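Local coordinates for protein putative dehydratase (Mesorhizobium loti, PDB 2POZ) that is of unknown function but belongs to the mandelate racemase/muconate lactonizing enzyme family and may act as a lyase, perhaps a dehydratase, at residues A[63-68]-A[101-106]; A[202-207]-A[225-230]; A[231-236]-A[253-258]. All blocks are in the same frame, centred on the assembly; numbering follows the deposited sequence.

Contact 1 (A[63-68]-A[101-106]); sequences KDPSRI and WDIKGK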
ATOM      1  N   LYS A  63      31.531  -4.186  37.123  1.00 18.85           N
ATOM      2  CA  LYS A  63      30.587  -3.117  36.835  1.00 19.33           C
ATOM      3  C   LYS A  63      29.551  -2.838  37.917  1.00 18.30           C
ATOM      4  O   LYS A  63      29.272  -3.682  38.772  1.00 17.77           O
ATOM      5  CB  LYS A  63      29.887  -3.386  35.499  1.00 20.64           C
ATOM      6  CG  LYS A  63      30.791  -3.161  34.289  1.00 23.32           C
ATOM      7  CD  LYS A  63      29.996  -3.304  33.004  1.00 29.93           C
ATOM      8  CE  LYS A  63      30.844  -3.050  31.756  1.00 30.82           C
ATOM      9  NZ  LYS A  63      30.111  -3.438  30.500  1.00 27.53           N
ATOM     10  N   ASP A  64      29.009  -1.623  37.868  1.00 17.10           N
ATOM     11  CA  ASP A  64      27.983  -1.144  38.788  1.00 16.94           C
ATOM     12  C   ASP A  64      26.656  -1.707  38.286  1.00 16.97           C
ATOM     13  O   ASP A  64      26.175  -1.315  37.221  1.00 15.24           O
ATOM     14  CB  ASP A  64      27.943   0.388  38.751  1.00 19.23           C
ATOM     15  CG  ASP A  64      26.856   0.973  39.637  1.00 20.27           C
ATOM     16  OD1 ASP A  64      25.990   0.214  40.116  1.00 21.96           O
ATOM     17  OD2 ASP A  64      26.866   2.203  39.853  1.00 24.94           O
ATOM     18  N   PRO A  65      26.041  -2.626  39.050  1.00 16.35           N
ATOM     19  CA  PRO A  65      24.765  -3.226  38.637  1.00 15.32           C
ATOM     20  C   PRO A  65      23.571  -2.272  38.601  1.00 16.99           C
ATOM     21  O   PRO A  65      22.536  -2.600  38.022  1.00 15.98           O
ATOM     22  CB  PRO A  65      24.571  -4.355  39.651  1.00 14.73           C
ATOM     23  CG  PRO A  65      25.194  -3.783  40.899  1.00 15.68           C
ATOM     24  CD  PRO A  65      26.468  -3.140  40.365  1.00 14.95           C
ATOM     25  N   SER A  66      23.701  -1.097  39.213  1.00 15.98           N
ATOM     26  CA  SER A  66      22.590  -0.149  39.228  1.00 15.55           C
ATOM     27  C   SER A  66      22.327   0.458  37.841  1.00 14.20           C
ATOM     28  O   SER A  66      21.217   0.913  37.564  1.00 15.31           O
ATOM     29  CB  SER A  66      22.849   0.976  40.236  1.00 15.50           C
ATOM     30  OG  SER A  66      23.831   1.871  39.747  1.00 17.97           O
ATOM     31  N   ARG A  67      23.339   0.462  36.976  1.00 13.39           N
ATOM     32  CA  ARG A  67      23.187   1.015  35.624  1.00 14.91           C
ATOM     33  C   ARG A  67      22.619  -0.059  34.687  1.00 14.01           C
ATOM     34  O   ARG A  67      23.278  -0.514  33.757  1.00 12.15           O
ATOM     35  CB  ARG A  67      24.539   1.513  35.102  1.00 16.73           C
ATOM     36  CG  ARG A  67      25.079   2.760  35.820  1.00 23.87           C
ATOM     37  CD  ARG A  67      26.368   3.259  35.155  1.00 28.05           C
ATOM     38  NE  ARG A  67      27.563   2.798  35.856  1.00 37.59           N
ATOM     39  CZ  ARG A  67      28.805   2.895  35.378  1.00 42.01           C
ATOM     40  NH1 ARG A  67      29.021   3.433  34.183  1.00 42.68           N
ATOM     41  NH2 ARG A  67      29.834   2.463  36.104  1.00 41.43           N
ATOM     42  N   ILE A  68      21.381  -0.457  34.941  1.00 14.41           N
ATOM     43  CA  ILE A  68      20.757  -1.503  34.144  1.00 13.73           C
ATOM     44  C   ILE A  68      20.570  -1.153  32.669  1.00 14.16           C
ATOM     45  O   ILE A  68      20.951  -1.930  31.796  1.00 13.67           O
ATOM     46  CB  ILE A  68      19.411  -1.906  34.749  1.00 10.76           C
ATOM     47  CG1 ILE A  68      19.598  -2.231  36.233  1.00 10.72           C
ATOM     48  CG2 ILE A  68      18.853  -3.120  34.003  1.00 15.18           C
ATOM     49  CD1 ILE A  68      18.340  -2.758  36.922  1.00 10.24           C
ATOM     50  N   TRP A 101      17.726  -6.253  38.063  1.00  9.48           N
ATOM     51  CA  TRP A 101      16.560  -5.642  38.710  1.00 10.09           C
ATOM     52  C   TRP A 101      16.362  -6.239  40.106  1.00 11.25           C
ATOM     53  O   TRP A 101      15.911  -5.560  41.032  1.00 10.37           O
ATOM     54  CB  TRP A 101      15.289  -5.848  37.875  1.00 10.69           C
ATOM     55  CG  TRP A 101      15.203  -4.912  36.710  1.00 11.53           C
ATOM     56  CD1 TRP A 101      15.416  -5.210  35.399  1.00 11.98           C
ATOM     57  CD2 TRP A 101      14.952  -3.499  36.767  1.00 12.83           C
ATOM     58  NE1 TRP A 101      15.318  -4.069  34.628  1.00 11.06           N
ATOM     59  CE2 TRP A 101      15.034  -3.007  35.447  1.00 12.12           C
ATOM     60  CE3 TRP A 101      14.670  -2.604  37.811  1.00 12.00           C
ATOM     61  CZ2 TRP A 101      14.845  -1.655  35.140  1.00 11.37           C
ATOM     62  CZ3 TRP A 101      14.482  -1.260  37.506  1.00 13.32           C
ATOM     63  CH2 TRP A 101      14.570  -0.800  36.178  1.00 13.27           C
ATOM     64  N   ASP A 102      16.699  -7.515  40.255  1.00 10.38           N
ATOM     65  CA  ASP A 102      16.576  -8.172  41.553  1.00 11.85           C
ATOM     66  C   ASP A 102      17.506  -7.433  42.539  1.00 12.07           C
ATOM     67  O   ASP A 102      17.115  -7.100  43.658  1.00 10.17           O
ATOM     68  CB  ASP A 102      16.977  -9.645  41.411  1.00 12.53           C
ATOM     69  CG  ASP A 102      16.565 -10.493  42.603  1.00 16.41           C
ATOM     70  OD1 ASP A 102      15.623 -10.110  43.342  1.00 16.12           O
ATOM     71  OD2 ASP A 102      17.180 -11.564  42.786  1.00 17.81           O
ATOM     72  N   ILE A 103      18.732  -7.159  42.105  1.00 12.22           N
ATOM     73  CA  ILE A 103      19.694  -6.458  42.950  1.00 13.29           C
ATOM     74  C   ILE A 103      19.231  -5.045  43.280  1.00 14.43           C
ATOM     75  O   ILE A 103      19.354  -4.591  44.424  1.00 12.48           O
ATOM     76  CB  ILE A 103      21.083  -6.406  42.276  1.00 12.18           C
ATOM     77  CG1 ILE A 103      21.718  -7.804  42.323  1.00  9.86           C
ATOM     78  CG2 ILE A 103      21.973  -5.374  42.979  1.00 10.79           C
ATOM     79  CD1 ILE A 103      22.952  -7.948  41.465  1.00 10.46           C
ATOM     80  N   LYS A 104      18.684  -4.351  42.286  1.00 14.67           N
ATOM     81  CA  LYS A 104      18.215  -2.992  42.507  1.00 15.44           C
ATOM     82  C   LYS A 104      17.065  -2.978  43.511  1.00 14.90           C
ATOM     83  O   LYS A 104      17.025  -2.132  44.397  1.00 15.17           O
ATOM     84  CB  LYS A 104      17.773  -2.350  41.186  1.00 14.04           C
ATOM     85  CG  LYS A 104      17.399  -0.871  41.310  1.00 16.25           C
ATOM     86  CD  LYS A 104      17.016  -0.275  39.955  1.00 13.39           C
ATOM     87  CE  LYS A 104      18.237   0.015  39.106  1.00 14.68           C
ATOM     88  NZ  LYS A 104      18.991   1.201  39.606  1.00 13.82           N
ATOM     89  N   GLY A 105      16.132  -3.915  43.373  1.00 15.50           N
ATOM     90  CA  GLY A 105      15.010  -3.971  44.293  1.00 14.15           C
ATOM     91  C   GLY A 105      15.480  -4.280  45.707  1.00 15.62           C
ATOM     92  O   GLY A 105      14.995  -3.689  46.679  1.00 14.29           O
ATOM     93  N   LYS A 106      16.423  -5.209  45.832  1.00 15.06           N
ATOM     94  CA  LYS A 106      16.960  -5.561  47.145  1.00 16.95           C
ATOM     95  C   LYS A 106      17.668  -4.353  47.763  1.00 18.43           C
ATOM     96  O   LYS A 106      17.579  -4.129  48.967  1.00 19.55           O
ATOM     97  CB  LYS A 106      17.934  -6.733  47.031  1.00 13.99           C
ATOM     98  CG  LYS A 106      17.252  -8.070  46.758  1.00 16.32           C
ATOM     99  CD  LYS A 106      18.248  -9.212  46.798  1.00 15.55           C
ATOM    100  CE  LYS A 106      17.592 -10.538  46.454  1.00 16.11           C
ATOM    101  NZ  LYS A 106      18.615 -11.616  46.359  1.00 15.37           N
TER
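Lys104 NZ is gripped by two groups: it donates to the backbone carbonyl Ser66 O at 3.0 Å, and it forms a salt bridge with Glu114 of a neighbouring subunit. The bond to Ser66 O lies in the carbonyl plane, on a lone pair. This is a loop-on-helix contact in the enolase-like N-terminal domain, where the turn leading into helix 68-78 lies against helix 87-108. CG of Lys104 stands anti to the backbone N (chi1 -174°), and bends at chi3 and chi4 bring the ammonium group round to the carbonyl while CE passes Ile68 CD1 at 3.5 Å.

The same methyl also rests on the Trp101 indole. Ile68 CD1 sits over the ring face, 3.6 Å from the centroid of the five-membered ring in a CH-pi contact, and Ile68 CG2 lies over the same face, above Trp101 NE1, at 3.7 Å. The Trp101 CB points away from the turn, but with CG beside the backbone N (chi1 -78°) the indole swings back toward it. Trp101 and Phe116 form a T-shaped (edge-to-face) pair, and Gly117 of the neighbouring subunit also packs on the indole. With an alanine in place of Trp101, Ile68 CD1 would probably lose the flat surface it rests on and the Ile68 side chain would be freer to turn.

Farther along the helix the packing is lighter: Pro65 CG reaches Ile103 CG2 at 4.2 Å, the two side chains crossing at about a right angle. The turn is stiffened from within: Asp64 OD1 accepts from Ser66 N (2.8 Å), an Asx turn, and also from Ser66 OG (2.7 Å), and the two donors approach from the same face of the carboxylate, well out of its plane.

Contact 2 (A[202-207]-A[225-230]); sequences LMVDLS and LDICFV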
ATOM      1  N   LEU A 202     -10.900 -22.394  26.557  1.00 17.28           N
ATOM      2  CA  LEU A 202      -9.904 -23.242  25.930  1.00 15.41           C
ATOM      3  C   LEU A 202      -9.012 -22.460  24.972  1.00 15.74           C
ATOM      4  O   LEU A 202      -9.494 -21.695  24.138  1.00 14.73           O
ATOM      5  CB  LEU A 202     -10.589 -24.380  25.172  1.00 15.13           C
ATOM      6  CG  LEU A 202     -11.474 -25.304  26.014  1.00 15.19           C
ATOM      7  CD1 LEU A 202     -12.077 -26.377  25.118  1.00 15.42           C
ATOM      8  CD2 LEU A 202     -10.655 -25.933  27.130  1.00 15.54           C
HETATM    9  N   MSE A 203      -7.709 -22.650  25.106  1.00 13.80           N
HETATM   10  CA  MSE A 203      -6.759 -21.996  24.221  1.00 15.73           C
HETATM   11  C   MSE A 203      -6.100 -23.101  23.406  1.00 13.34           C
HETATM   12  O   MSE A 203      -5.663 -24.114  23.950  1.00 12.57           O
HETATM   13  CB  MSE A 203      -5.691 -21.231  25.014  1.00 18.77           C
HETATM   14  CG  MSE A 203      -6.186 -19.981  25.734  1.00 27.80           C
HETATM   15 SE   MSE A 203      -7.359 -20.335  27.258  1.00 41.77          SE
HETATM   16  CE  MSE A 203      -7.364 -18.550  28.040  1.00 33.41           C
ATOM     17  N   VAL A 204      -6.047 -22.916  22.096  1.00 12.79           N
ATOM     18  CA  VAL A 204      -5.439 -23.905  21.225  1.00 12.99           C
ATOM     19  C   VAL A 204      -4.107 -23.389  20.680  1.00 14.03           C
ATOM     20  O   VAL A 204      -4.060 -22.401  19.940  1.00 14.45           O
ATOM     21  CB  VAL A 204      -6.383 -24.256  20.048  1.00 12.54           C
ATOM     22  CG1 VAL A 204      -5.652 -25.091  19.014  1.00 13.14           C
ATOM     23  CG2 VAL A 204      -7.588 -25.028  20.571  1.00 15.50           C
ATOM     24  N   ASP A 205      -3.026 -24.056  21.066  1.00 13.80           N
ATOM     25  CA  ASP A 205      -1.688 -23.700  20.603  1.00 13.32           C
ATOM     26  C   ASP A 205      -1.338 -24.600  19.418  1.00 12.67           C
ATOM     27  O   ASP A 205      -1.337 -25.829  19.545  1.00 11.68           O
ATOM     28  CB  ASP A 205      -0.675 -23.883  21.742  1.00 13.73           C
ATOM     29  CG  ASP A 205       0.774 -23.697  21.286  1.00 16.53           C
ATOM     30  OD1 ASP A 205       1.017 -23.043  20.248  1.00 15.43           O
ATOM     31  OD2 ASP A 205       1.674 -24.206  21.982  1.00 14.82           O
ATOM     32  N   LEU A 206      -1.074 -23.989  18.264  1.00  9.78           N
ATOM     33  CA  LEU A 206      -0.722 -24.747  17.069  1.00 11.14           C
ATOM     34  C   LEU A 206       0.795 -24.837  16.908  1.00 10.29           C
ATOM     35  O   LEU A 206       1.301 -25.602  16.086  1.00 11.14           O
ATOM     36  CB  LEU A 206      -1.362 -24.118  15.825  1.00  9.37           C
ATOM     37  CG  LEU A 206      -2.896 -24.049  15.851  1.00 12.00           C
ATOM     38  CD1 LEU A 206      -3.419 -23.581  14.491  1.00 13.90           C
ATOM     39  CD2 LEU A 206      -3.475 -25.420  16.196  1.00 13.30           C
ATOM     40  N   SER A 207       1.511 -24.047  17.700  1.00 10.66           N
ATOM     41  CA  SER A 207       2.973 -24.036  17.693  1.00 11.69           C
ATOM     42  C   SER A 207       3.557 -24.052  16.282  1.00 12.53           C
ATOM     43  O   SER A 207       4.471 -24.819  15.999  1.00 13.60           O
ATOM     44  CB  SER A 207       3.499 -25.246  18.486  1.00 13.38           C
ATOM     45  OG  SER A 207       4.855 -25.083  18.873  1.00 12.07           O
ATOM     46  N   LEU A 225     -16.333 -24.837  18.515  1.00 21.28           N
ATOM     47  CA  LEU A 225     -16.053 -25.393  19.836  1.00 21.26           C
ATOM     48  C   LEU A 225     -15.773 -24.308  20.881  1.00 20.61           C
ATOM     49  O   LEU A 225     -15.396 -24.611  22.012  1.00 21.20           O
ATOM     50  CB  LEU A 225     -14.882 -26.378  19.747  1.00 18.65           C
ATOM     51  CG  LEU A 225     -15.188 -27.563  18.821  1.00 18.66           C
ATOM     52  CD1 LEU A 225     -13.980 -28.466  18.688  1.00 18.87           C
ATOM     53  CD2 LEU A 225     -16.380 -28.338  19.376  1.00 18.33           C
ATOM     54  N   ASP A 226     -15.964 -23.047  20.487  1.00 19.64           N
ATOM     55  CA  ASP A 226     -15.766 -21.886  21.363  1.00 19.56           C
ATOM     56  C   ASP A 226     -14.344 -21.787  21.902  1.00 17.77           C
ATOM     57  O   ASP A 226     -14.079 -22.057  23.073  1.00 19.41           O
ATOM     58  CB  ASP A 226     -16.778 -21.921  22.519  1.00 21.21           C
ATOM     59  CG  ASP A 226     -16.742 -20.656  23.371  1.00 25.98           C
ATOM     60  OD1 ASP A 226     -16.605 -19.551  22.802  1.00 27.23           O
ATOM     61  OD2 ASP A 226     -16.868 -20.764  24.610  1.00 29.34           O
ATOM     62  N   ILE A 227     -13.436 -21.372  21.029  1.00 18.06           N
ATOM     63  CA  ILE A 227     -12.025 -21.243  21.370  1.00 16.62           C
ATOM     64  C   ILE A 227     -11.664 -19.811  21.766  1.00 17.97           C
ATOM     65  O   ILE A 227     -11.966 -18.864  21.045  1.00 16.85           O
ATOM     66  CB  ILE A 227     -11.149 -21.680  20.164  1.00 14.84           C
ATOM     67  CG1 ILE A 227     -11.567 -23.080  19.689  1.00 16.17           C
ATOM     68  CG2 ILE A 227      -9.679 -21.638  20.532  1.00 14.59           C
ATOM     69  CD1 ILE A 227     -11.500 -24.159  20.756  1.00 16.71           C
ATOM     70  N   CYS A 228     -11.017 -19.657  22.917  1.00 19.02           N
ATOM     71  CA  CYS A 228     -10.610 -18.337  23.395  1.00 20.39           C
ATOM     72  C   CYS A 228      -9.638 -17.731  22.367  1.00 20.39           C
ATOM     73  O   CYS A 228      -9.848 -16.623  21.864  1.00 18.55           O
ATOM     74  CB  CYS A 228      -9.948 -18.471  24.768  1.00 22.02           C
ATOM     75  SG  CYS A 228      -9.559 -16.906  25.578  1.00 26.72           S
ATOM     76  N   PHE A 229      -8.568 -18.456  22.067  1.00 17.71           N
ATOM     77  CA  PHE A 229      -7.620 -18.008  21.054  1.00 17.40           C
ATOM     78  C   PHE A 229      -6.751 -19.151  20.528  1.00 16.02           C
ATOM     79  O   PHE A 229      -6.650 -20.213  21.152  1.00 16.29           O
ATOM     80  CB  PHE A 229      -6.745 -16.842  21.576  1.00 16.14           C
ATOM     81  CG  PHE A 229      -5.781 -17.211  22.679  1.00 18.69           C
ATOM     82  CD1 PHE A 229      -4.668 -18.014  22.423  1.00 15.78           C
ATOM     83  CD2 PHE A 229      -5.939 -16.682  23.960  1.00 16.55           C
ATOM     84  CE1 PHE A 229      -3.728 -18.276  23.419  1.00 15.37           C
ATOM     85  CE2 PHE A 229      -4.999 -16.938  24.967  1.00 17.90           C
ATOM     86  CZ  PHE A 229      -3.890 -17.736  24.694  1.00 14.89           C
ATOM     87  N   VAL A 230      -6.167 -18.935  19.354  1.00 15.11           N
ATOM     88  CA  VAL A 230      -5.276 -19.905  18.741  1.00 14.13           C
ATOM     89  C   VAL A 230      -3.892 -19.249  18.765  1.00 14.11           C
ATOM     90  O   VAL A 230      -3.736 -18.096  18.355  1.00 13.78           O
ATOM     91  CB  VAL A 230      -5.698 -20.240  17.278  1.00 16.52           C
ATOM     92  CG1 VAL A 230      -5.548 -19.020  16.379  1.00 18.33           C
ATOM     93  CG2 VAL A 230      -4.856 -21.382  16.749  1.00 16.85           C
TER
HETATM   94  O   HOH W   1     -12.913 -20.946  25.216  1.00 14.41           O
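Met203, a selenomethionine here, lays its side chain across the Phe229 ring: CG stands over the face, 3.5 Å from the centroid and offset toward the rim, while SE sits obliquely at 5.2 Å in a Met-aromatic contact. The bend at chi2 (70°) turns SE aside, and the chain then runs on extended to bring CE near Cys228 SG. At the other end of the contact, Leu206 CG presses on Val230 CG2 at 3.4 Å, tighter than usual van der Waals packing. Between these lies the sound part of the parallel strand pairing, where Val204 pairs with Val230 and Val204 N donates to Phe229 O (2.9 Å).

The start of the pairing is looser. Cys228 N still donates to Leu202 O (2.8 Å), but the chain turns a corner at Cys228, and before it a water takes over, accepting from Leu202 N and donating to Asp226 O, beside the exposed Asp226 side chain.

The contact joins the two strands of a beta-alpha-beta crossover, part of the family's barrel domain. The connecting helix 212-222 covers Leu206 and Ile227, helix 179-196 packs on Leu202 and Leu225, and strand 155-158 flanks strand 201-205 on its other edge.

Contact 3 (A[231-236]-A[253-258]); sequences EEPCDP and IAVGER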
ATOM      1  N   GLU A 231      -2.902 -19.981  19.261  1.00 11.57           N
ATOM      2  CA  GLU A 231      -1.535 -19.482  19.371  1.00 12.85           C
ATOM      3  C   GLU A 231      -0.636 -19.942  18.224  1.00 12.83           C
ATOM      4  O   GLU A 231      -0.680 -21.111  17.810  1.00 11.43           O
ATOM      5  CB  GLU A 231      -0.935 -19.931  20.706  1.00 13.86           C
ATOM      6  CG  GLU A 231       0.464 -19.407  20.979  1.00 16.26           C
ATOM      7  CD  GLU A 231       1.009 -19.904  22.308  1.00 18.36           C
ATOM      8  OE1 GLU A 231       0.198 -20.096  23.239  1.00 16.75           O
ATOM      9  OE2 GLU A 231       2.243 -20.092  22.424  1.00 21.02           O
ATOM     10  N   GLU A 232       0.182 -19.017  17.725  1.00 11.38           N
ATOM     11  CA  GLU A 232       1.102 -19.286  16.624  1.00 12.12           C
ATOM     12  C   GLU A 232       0.481 -20.165  15.538  1.00 11.51           C
ATOM     13  O   GLU A 232       0.926 -21.288  15.320  1.00 10.52           O
ATOM     14  CB  GLU A 232       2.378 -19.962  17.144  1.00 13.04           C
ATOM     15  CG  GLU A 232       3.245 -19.093  18.045  1.00 17.66           C
ATOM     16  CD  GLU A 232       4.555 -19.777  18.405  1.00 18.64           C
ATOM     17  OE1 GLU A 232       4.509 -20.942  18.860  1.00 17.28           O
ATOM     18  OE2 GLU A 232       5.626 -19.154  18.235  1.00 18.58           O
ATOM     19  N   PRO A 233      -0.546 -19.662  14.834  1.00 11.95           N
ATOM     20  CA  PRO A 233      -1.182 -20.461  13.782  1.00 10.51           C
ATOM     21  C   PRO A 233      -0.230 -20.763  12.625  1.00 12.24           C
ATOM     22  O   PRO A 233      -0.477 -21.667  11.824  1.00 12.14           O
ATOM     23  CB  PRO A 233      -2.374 -19.599  13.366  1.00 11.99           C
ATOM     24  CG  PRO A 233      -1.841 -18.206  13.559  1.00 14.10           C
ATOM     25  CD  PRO A 233      -1.129 -18.310  14.896  1.00 12.69           C
ATOM     26  N   CYS A 234       0.851 -19.995  12.523  1.00  8.65           N
ATOM     27  CA  CYS A 234       1.822 -20.250  11.469  1.00 10.72           C
ATOM     28  C   CYS A 234       3.223 -20.070  12.010  1.00  8.91           C
ATOM     29  O   CYS A 234       3.413 -19.569  13.116  1.00  7.97           O
ATOM     30  CB  CYS A 234       1.616 -19.322  10.269  1.00 11.51           C
ATOM     31  SG  CYS A 234       1.862 -17.574  10.648  1.00 16.62           S
ATOM     32  N   ASP A 235       4.200 -20.500  11.225  1.00 11.34           N
ATOM     33  CA  ASP A 235       5.600 -20.391  11.614  1.00 12.96           C
ATOM     34  C   ASP A 235       5.906 -18.938  11.965  1.00 11.12           C
ATOM     35  O   ASP A 235       5.595 -18.033  11.195  1.00 11.95           O
ATOM     36  CB  ASP A 235       6.495 -20.845  10.458  1.00 12.49           C
ATOM     37  CG  ASP A 235       7.942 -21.011  10.872  1.00 15.87           C
ATOM     38  OD1 ASP A 235       8.502 -20.081  11.500  1.00 14.60           O
ATOM     39  OD2 ASP A 235       8.522 -22.073  10.560  1.00 15.81           O
ATOM     40  N   PRO A 236       6.503 -18.700  13.143  1.00 12.37           N
ATOM     41  CA  PRO A 236       6.858 -17.355  13.610  1.00 11.83           C
ATOM     42  C   PRO A 236       7.701 -16.592  12.581  1.00 11.60           C
ATOM     43  O   PRO A 236       7.747 -15.373  12.602  1.00 11.54           O
ATOM     44  CB  PRO A 236       7.642 -17.630  14.892  1.00 12.16           C
ATOM     45  CG  PRO A 236       7.030 -18.883  15.395  1.00 16.88           C
ATOM     46  CD  PRO A 236       6.860 -19.714  14.151  1.00 13.00           C
ATOM     47  N   ILE A 253      -6.072 -14.388  17.545  1.00 15.74           N
ATOM     48  CA  ILE A 253      -4.744 -14.970  17.469  1.00 12.69           C
ATOM     49  C   ILE A 253      -3.814 -14.386  18.514  1.00 14.09           C
ATOM     50  O   ILE A 253      -3.920 -13.213  18.868  1.00 13.27           O
ATOM     51  CB  ILE A 253      -4.121 -14.729  16.082  1.00 13.23           C
ATOM     52  CG1 ILE A 253      -4.981 -15.399  14.999  1.00 12.96           C
ATOM     53  CG2 ILE A 253      -2.699 -15.270  16.045  1.00 10.32           C
ATOM     54  CD1 ILE A 253      -4.515 -15.096  13.566  1.00  9.41           C
ATOM     55  N   ALA A 254      -2.903 -15.222  19.003  1.00 13.37           N
ATOM     56  CA  ALA A 254      -1.902 -14.818  19.978  1.00 13.07           C
ATOM     57  C   ALA A 254      -0.546 -15.361  19.514  1.00 12.47           C
ATOM     58  O   ALA A 254      -0.453 -16.503  19.055  1.00 12.21           O
ATOM     59  CB  ALA A 254      -2.249 -15.378  21.362  1.00 12.80           C
ATOM     60  N   VAL A 255       0.490 -14.530  19.598  1.00 11.13           N
ATOM     61  CA  VAL A 255       1.848 -14.938  19.223  1.00 11.67           C
ATOM     62  C   VAL A 255       2.803 -14.237  20.176  1.00 11.61           C
ATOM     63  O   VAL A 255       2.383 -13.392  20.962  1.00 11.67           O
ATOM     64  CB  VAL A 255       2.237 -14.515  17.766  1.00 10.64           C
ATOM     65  CG1 VAL A 255       1.291 -15.143  16.759  1.00 10.14           C
ATOM     66  CG2 VAL A 255       2.224 -12.989  17.631  1.00  9.84           C
ATOM     67  N   GLY A 256       4.085 -14.584  20.114  1.00 12.93           N
ATOM     68  CA  GLY A 256       5.043 -13.917  20.976  1.00 11.36           C
ATOM     69  C   GLY A 256       6.076 -14.785  21.659  1.00 12.86           C
ATOM     70  O   GLY A 256       7.138 -14.288  22.043  1.00 11.41           O
ATOM     71  N   GLU A 257       5.780 -16.073  21.820  1.00 14.14           N
ATOM     72  CA  GLU A 257       6.717 -16.974  22.482  1.00 13.89           C
ATOM     73  C   GLU A 257       8.048 -16.999  21.746  1.00 12.22           C
ATOM     74  O   GLU A 257       9.095 -17.211  22.350  1.00 13.08           O
ATOM     75  CB  GLU A 257       6.145 -18.399  22.563  1.00 16.02           C
ATOM     76  CG  GLU A 257       7.077 -19.400  23.260  1.00 19.08           C
ATOM     77  CD  GLU A 257       6.426 -20.769  23.500  1.00 24.56           C
ATOM     78  OE1 GLU A 257       5.232 -20.943  23.164  1.00 22.80           O
ATOM     79  OE2 GLU A 257       7.115 -21.669  24.033  1.00 24.52           O
ATOM     80  N   ARG A 258       8.011 -16.788  20.436  1.00  9.80           N
ATOM     81  CA  ARG A 258       9.239 -16.805  19.665  1.00  9.62           C
ATOM     82  C   ARG A 258       9.527 -15.494  18.935  1.00  8.64           C
ATOM     83  O   ARG A 258      10.039 -15.488  17.814  1.00  8.01           O
ATOM     84  CB  ARG A 258       9.232 -18.010  18.704  1.00 10.44           C
ATOM     85  CG  ARG A 258       9.609 -19.321  19.426  1.00  8.14           C
ATOM     86  CD  ARG A 258       9.566 -20.561  18.540  1.00 11.23           C
ATOM     87  NE  ARG A 258       8.198 -21.017  18.322  1.00 13.45           N
ATOM     88  CZ  ARG A 258       7.860 -22.235  17.910  1.00 14.23           C
ATOM     89  NH1 ARG A 258       8.790 -23.150  17.665  1.00 12.38           N
ATOM     90  NH2 ARG A 258       6.580 -22.537  17.744  1.00 12.65           N
TER
HETATM   91  O   HOH W   2       3.369 -17.577  21.394  1.00 12.18           O
HETATM   92  O   HOH W   3       5.681 -16.544  18.560  1.00  8.21           O
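Arg258 holds Glu232 side-on with two nitrogens, and its side chain tracks that carboxylate along its whole length. CB lies 4.1 Å from Pro236 CG and 3.8 Å from Glu232 OE2; CG and CD run on past the same oxygen. A bend at chi3 (-77°) then turns the guanidinium so that NE donates to the syn lone pair of Glu232 OE2 at 3.2 Å. NH2 makes the shorter bond, 2.8 Å to Glu232 OE1; this oxygen lies near the guanidinium plane, whereas NH2 meets it from above the carboxylate plane, the two planes being 39° apart. NH1 goes elsewhere, to Phe80 O of a neighbouring subunit; the Phe80 ring also makes a cation-pi contact with Arg258. A water ties Glu232 OE2 to the backbone N of Gly256 and Arg258.

On the backbone, Glu232 N donates to Ala254 O (2.9 Å), continuing the parallel pairing of barrel strands 227-231 and 253-255, and Pro233 CD packs on Ile253 CG2.

Glu231 OE2 and Glu257 OE1, both acceptors, come within 3.2 Å of each other; Lys157 bridges to Glu231 OE1 and Tyr41 OH bonds to Glu257 OE2. Relatives bind magnesium through acids at the C-terminal ends of three successive barrel strands; Asp205, Glu231 and Glu257 occupy such positions, and the closeness of their carboxylates is consistent with a metal site.

Overall arrangement
Along the chain the three contacts follow in series. Contact 1 belongs to the N-terminal domain, with its centre about 39 Å from that of contact 2 and about 33 Å from that of contact 3, on the opposite side of the chain's centre. The centres of contacts 2 and 3 are about 12 Å apart, and the two share the parallel sheet of the barrel domain: 201-205, 227-231 and 253-255 are consecutive neighbours in it. They meet directly, Val204 O lying 2.8 Å from Glu231 N. All three contacts reach other subunits of the octamer, in the N-terminal domain and in the barrel alike.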